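Local coordinates for sensor histidine kinase CusS (Escherichia coli, PDB 5KU5), which senses periplasmic copper and silver ions and, as a membrane-bound histidine kinase, activates the response regulator CusR by phosphorylating it, at residues Leu39-Ser52 / Val61-Phe73. Numbering follows the deposited sequence.
With AG (silver ion), chain E.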
loop_
_atom_site.group_PDB
_atom_site.type_symbol
_atom_site.label_atom_id
_atom_site.label_comp_id
_atom_site.label_asym_id
_atom_site.label_seq_id
_atom_site.Cartn_x
_atom_site.Cartn_y
_atom_site.Cartn_z
ATOM N N LEU A 39 0.207 -16.041 5.140
ATOM C CA LEU A 39 0.552 -14.832 5.902
ATOM C C LEU A 39 2.014 -14.439 5.702
ATOM O O LEU A 39 2.317 -13.292 5.370
ATOM C CB LEU A 39 0.286 -15.046 7.397
ATOM C CG LEU A 39 0.686 -13.917 8.360
ATOM C CD1 LEU A 39 -0.245 -12.728 8.177
ATOM C CD2 LEU A 39 0.695 -14.382 9.811
ATOM N N GLU A 40 2.903 -15.403 5.916
ATOM C CA GLU A 40 4.348 -15.191 5.811
ATOM C C GLU A 40 4.770 -14.766 4.400
ATOM O O GLU A 40 5.607 -13.875 4.249
ATOM C CB GLU A 40 5.091 -16.461 6.240
ATOM C CG GLU A 40 6.604 -16.320 6.330
ATOM C CD GLU A 40 7.280 -17.515 6.978
ATOM O OE1 GLU A 40 8.402 -17.850 6.548
ATOM O OE2 GLU A 40 6.706 -18.121 7.914
ATOM N N ASP A 41 4.182 -15.396 3.382
ATOM C CA ASP A 41 4.437 -15.042 1.980
ATOM C C ASP A 41 4.058 -13.589 1.673
ATOM O O ASP A 41 4.815 -12.879 1.010
ATOM C CB ASP A 41 3.678 -15.984 1.037
ATOM C CG ASP A 41 4.014 -15.745 -0.430
ATOM O OD1 ASP A 41 5.177 -15.967 -0.823
ATOM O OD2 ASP A 41 3.115 -15.338 -1.194
ATOM N N ILE A 42 2.893 -13.163 2.157
ATOM C CA ILE A 42 2.425 -11.782 1.980
ATOM C C ILE A 42 3.277 -10.795 2.784
ATOM O O ILE A 42 3.774 -9.809 2.239
ATOM C CB ILE A 42 0.929 -11.634 2.374
ATOM C CG1 ILE A 42 0.048 -12.399 1.375
ATOM C CG2 ILE A 42 0.508 -10.164 2.432
ATOM C CD1 ILE A 42 -1.375 -12.629 1.838
ATOM N N VAL A 43 3.433 -11.078 4.074
ATOM C CA VAL A 43 4.086 -10.166 5.028
ATOM C C VAL A 43 5.565 -9.918 4.712
ATOM O O VAL A 43 6.056 -8.800 4.908
ATOM C CB VAL A 43 3.905 -10.676 6.484
ATOM C CG1 VAL A 43 4.831 -9.969 7.468
ATOM C CG2 VAL A 43 2.455 -10.507 6.915
ATOM N N SER A 44 6.261 -10.951 4.230
ATOM C CA SER A 44 7.673 -10.836 3.847
ATOM C C SER A 44 7.878 -9.820 2.723
ATOM O O SER A 44 8.927 -9.177 2.643
ATOM C CB SER A 44 8.232 -12.197 3.418
ATOM O OG SER A 44 7.595 -12.672 2.244
ATOM N N GLY A 45 6.874 -9.679 1.856
ATOM C CA GLY A 45 6.912 -8.701 0.769
ATOM C C GLY A 45 6.756 -7.234 1.163
ATOM O O GLY A 45 7.008 -6.358 0.329
ATOM N N TYR A 46 6.337 -6.956 2.404
ATOM C CA TYR A 46 6.091 -5.577 2.860
ATOM C C TYR A 46 7.377 -4.756 2.994
ATOM O O TYR A 46 8.365 -5.230 3.556
ATOM C CB TYR A 46 5.365 -5.546 4.220
ATOM C CG TYR A 46 3.918 -6.029 4.264
ATOM C CD1 TYR A 46 3.073 -5.970 3.144
ATOM C CD2 TYR A 46 3.378 -6.496 5.464
ATOM C CE1 TYR A 46 1.751 -6.399 3.219
ATOM C CE2 TYR A 46 2.059 -6.925 5.547
ATOM C CZ TYR A 46 1.248 -6.875 4.425
ATOM O OH TYR A 46 -0.057 -7.296 4.516
ATOM N N SER A 47 7.338 -3.516 2.502
ATOM C CA SER A 47 8.469 -2.584 2.597
ATOM C C SER A 47 8.412 -1.676 3.833
ATOM O O SER A 47 9.455 -1.220 4.312
ATOM C CB SER A 47 8.527 -1.706 1.344
ATOM O OG SER A 47 7.518 -0.704 1.370
ATOM N N ASN A 48 7.203 -1.401 4.325
ATOM C CA ASN A 48 6.981 -0.406 5.386
ATOM C C ASN A 48 6.027 -0.851 6.513
ATOM O O ASN A 48 5.506 -0.010 7.252
ATOM C CB ASN A 48 6.471 0.891 4.743
ATOM C CG ASN A 48 5.097 0.734 4.097
ATOM O OD1 ASN A 48 4.671 -0.372 3.752
ATOM N ND2 ASN A 48 4.400 1.847 3.927
ATOM N N VAL A 49 5.808 -2.159 6.644
ATOM C CA VAL A 49 4.883 -2.710 7.633
ATOM C C VAL A 49 5.540 -3.881 8.365
ATOM O O VAL A 49 6.173 -4.735 7.742
ATOM C CB VAL A 49 3.559 -3.176 6.975
ATOM C CG1 VAL A 49 2.663 -3.916 7.968
ATOM C CG2 VAL A 49 2.816 -1.988 6.385
ATOM N N LEU A 50 5.394 -3.896 9.688
ATOM C CA LEU A 50 5.778 -5.036 10.517
ATOM C C LEU A 50 4.523 -5.574 11.176
ATOM O O LEU A 50 3.627 -4.801 11.534
ATOM C CB LEU A 50 6.770 -4.617 11.599
ATOM C CG LEU A 50 8.137 -4.127 11.125
ATOM C CD1 LEU A 50 8.905 -3.550 12.302
ATOM C CD2 LEU A 50 8.925 -5.243 10.453
ATOM N N ILE A 51 4.447 -6.897 11.316
ATOM C CA ILE A 51 3.339 -7.520 12.029
ATOM C C ILE A 51 3.849 -8.539 13.043
ATOM O O ILE A 51 4.966 -9.050 12.923
ATOM C CB ILE A 51 2.289 -8.151 11.068
ATOM C CG1 ILE A 51 2.768 -9.483 10.471
ATOM C CG2 ILE A 51 1.903 -7.176 9.960
ATOM C CD1 ILE A 51 2.212 -10.711 11.164
ATOM N N SER A 52 3.015 -8.814 14.042
ATOM C CA SER A 52 3.263 -9.874 15.008
ATOM C C SER A 52 1.947 -10.563 15.343
ATOM O O SER A 52 0.944 -9.896 15.606
ATOM C CB SER A 52 3.888 -9.313 16.279
ATOM O OG SER A 52 4.177 -10.359 17.195
ATOM N N VAL A 61 3.555 -16.296 17.891
ATOM C CA VAL A 61 3.645 -17.446 16.984
ATOM C C VAL A 61 4.389 -17.074 15.697
ATOM O O VAL A 61 5.098 -17.907 15.131
ATOM C CB VAL A 61 2.233 -18.036 16.703
ATOM C CG1 VAL A 61 2.162 -18.830 15.396
ATOM C CG2 VAL A 61 1.819 -18.921 17.866
ATOM N N TYR A 62 4.215 -15.838 15.231
ATOM C CA TYR A 62 4.943 -15.336 14.068
ATOM C C TYR A 62 5.165 -13.829 14.179
ATOM O O TYR A 62 4.329 -13.114 14.732
ATOM C CB TYR A 62 4.177 -15.668 12.781
ATOM C CG TYR A 62 4.763 -15.034 11.537
ATOM C CD1 TYR A 62 5.831 -15.628 10.861
ATOM C CD2 TYR A 62 4.266 -13.826 11.047
ATOM C CE1 TYR A 62 6.377 -15.041 9.728
ATOM C CE2 TYR A 62 4.806 -13.230 9.917
ATOM C CZ TYR A 62 5.859 -13.840 9.260
ATOM O OH TYR A 62 6.389 -13.246 8.138
ATOM N N HIS A 63 6.300 -13.364 13.661
ATOM C CA HIS A 63 6.543 -11.938 13.448
ATOM C C HIS A 63 7.408 -11.723 12.204
ATOM O O HIS A 63 8.066 -12.651 11.733
ATOM C CB HIS A 63 7.175 -11.292 14.689
ATOM C CG HIS A 63 8.550 -11.793 15.008
ATOM N ND1 HIS A 63 9.691 -11.173 14.546
ATOM C CD2 HIS A 63 8.966 -12.844 15.752
ATOM C CE1 HIS A 63 10.753 -11.825 14.988
ATOM N NE2 HIS A 63 10.340 -12.844 15.719
ATOM N N SER A 64 7.391 -10.499 11.674
ATOM C CA SER A 64 8.104 -10.165 10.435
ATOM C C SER A 64 9.624 -10.308 10.596
ATOM O O SER A 64 10.156 -10.018 11.668
ATOM C CB SER A 64 7.766 -8.742 9.981
ATOM O OG SER A 64 6.377 -8.600 9.740
ATOM N N PRO A 65 10.325 -10.745 9.529
ATOM C CA PRO A 65 11.747 -11.078 9.628
ATOM C C PRO A 65 12.709 -9.880 9.630
ATOM O O PRO A 65 13.825 -10.006 10.136
ATOM C CB PRO A 65 11.976 -11.927 8.377
ATOM C CG PRO A 65 11.063 -11.317 7.371
ATOM C CD PRO A 65 9.838 -10.892 8.142
ATOM N N GLY A 66 12.292 -8.744 9.075
ATOM C CA GLY A 66 13.169 -7.574 8.958
ATOM C C GLY A 66 13.543 -6.864 10.253
ATOM O O GLY A 66 14.468 -6.049 10.256
ATOM N N ALA A 67 12.831 -7.154 11.344
ATOM C CA ALA A 67 13.056 -6.488 12.628
ATOM C C ALA A 67 12.791 -7.425 13.806
ATOM O O ALA A 67 12.288 -8.535 13.618
ATOM C CB ALA A 67 12.154 -5.266 12.729
ATOM N N PRO A 68 13.131 -6.978 15.028
ATOM C CA PRO A 68 12.633 -7.654 16.225
ATOM C C PRO A 68 11.105 -7.617 16.323
ATOM O O PRO A 68 10.461 -6.766 15.698
ATOM C CB PRO A 68 13.261 -6.855 17.372
ATOM C CG PRO A 68 14.502 -6.277 16.797
ATOM C CD PRO A 68 14.192 -6.005 15.352
ATOM N N ASP A 69 10.553 -8.549 17.096
ATOM C CA ASP A 69 9.112 -8.635 17.352
ATOM C C ASP A 69 8.608 -7.307 17.923
ATOM O O ASP A 69 9.106 -6.850 18.956
ATOM C CB ASP A 69 8.846 -9.790 18.334
ATOM C CG ASP A 69 7.364 -10.008 18.637
ATOM O OD1 ASP A 69 6.486 -9.351 18.037
ATOM O OD2 ASP A 69 7.082 -10.860 19.501
ATOM N N ILE A 70 7.637 -6.690 17.239
ATOM C CA ILE A 70 7.061 -5.412 17.697
ATOM C C ILE A 70 6.364 -5.503 19.057
ATOM O O ILE A 70 6.318 -4.508 19.782
ATOM C CB ILE A 70 6.110 -4.741 16.662
ATOM C CG1 ILE A 70 4.865 -5.595 16.369
ATOM C CG2 ILE A 70 6.879 -4.375 15.393
ATOM C CD1 ILE A 70 3.943 -4.996 15.326
ATOM N N ARG A 71 5.863 -6.688 19.413
ATOM C CA ARG A 71 5.250 -6.915 20.734
ATOM C C ARG A 71 6.200 -6.681 21.914
ATOM O O ARG A 71 5.738 -6.422 23.026
ATOM C CB ARG A 71 4.639 -8.319 20.826
ATOM C CG ARG A 71 3.422 -8.499 19.930
ATOM C CD ARG A 71 2.775 -9.858 20.108
ATOM N NE ARG A 71 2.182 -9.992 21.444
ATOM C CZ ARG A 71 2.465 -10.937 22.347
ATOM N NH1 ARG A 71 3.345 -11.916 22.110
ATOM N NH2 ARG A 71 1.835 -10.912 23.520
ATOM N N GLU A 72 7.509 -6.753 21.669
ATOM C CA GLU A 72 8.514 -6.359 22.667
ATOM C C GLU A 72 8.536 -4.847 22.951
ATOM O O GLU A 72 9.119 -4.418 23.946
ATOM C CB GLU A 72 9.917 -6.798 22.232
ATOM C CG GLU A 72 10.086 -8.297 22.018
ATOM C CD GLU A 72 11.530 -8.714 21.775
ATOM O OE1 GLU A 72 12.444 -7.876 21.893
ATOM O OE2 GLU A 72 11.756 -9.901 21.466
ATOM N N PHE A 73 7.935 -4.053 22.063
ATOM C CA PHE A 73 7.813 -2.604 22.233
ATOM C C PHE A 73 6.418 -2.161 22.686
ATOM O O PHE A 73 6.161 -0.962 22.795
ATOM C CB PHE A 73 8.212 -1.898 20.931
ATOM C CG PHE A 73 9.670 -2.044 20.598
ATOM C CD1 PHE A 73 10.157 -3.227 20.045
ATOM C CD2 PHE A 73 10.565 -1.009 20.856
ATOM C CE1 PHE A 73 11.504 -3.373 19.756
ATOM C CE2 PHE A 73 11.915 -1.147 20.562
ATOM C CZ PHE A 73 12.384 -2.331 20.010
HETATM AG AG AG E . 10.760 -0.914 6.409
HETATM O O HOH W 1 6.891 -7.711 14.610
#
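Tyr62 lays its ring between helix 32-44 and strand 49-54. Ile51 CD1 meets the ring edge in its plane, 3.7 Å from Tyr62 CD2, and Val43 CG1 also lies near that plane. Leu39 CD2 comes in obliquely, while the Glu40 chain crosses Tyr62 at about a right angle, its carboxylate turned only 14° from the ring plane. With CG anti to the backbone N (chi1 173°), Tyr62 reaches the helix, where its OH is buried without a polar partner, 3.6 Å from Glu40 CG. Ser64 OG stands in for a backbone acceptor: Ile51 N donates to it almost straight (3.0 Å, 167°), and Ser64 N returns a bond to Ile51 O. These bonds continue the antiparallel hairpin of strands 49-54 and 60-63, at one edge of the PDC-fold sheet of the periplasmic sensor domain, past the non-hydrogen-bonded pair Ser52-His63. Just before the hairpin, Ser47 O binds a silver ion together with Met96 and His108. Leu50 turns CD1 onto Ala67 CB (3.7 Å) and Ile70 CG2, and a water links Ile51 O to Ile70 N. Beyond them Ser52 OG donates to Asp69 OD1 (2.7 Å) from the syn side, tilted off the carboxylate plane; Arg71 N reaches the same oxygen from above the opposite face, closing an Asx turn, and Asp69 OD2 is hydrogen-bonded to Thr60 OG1.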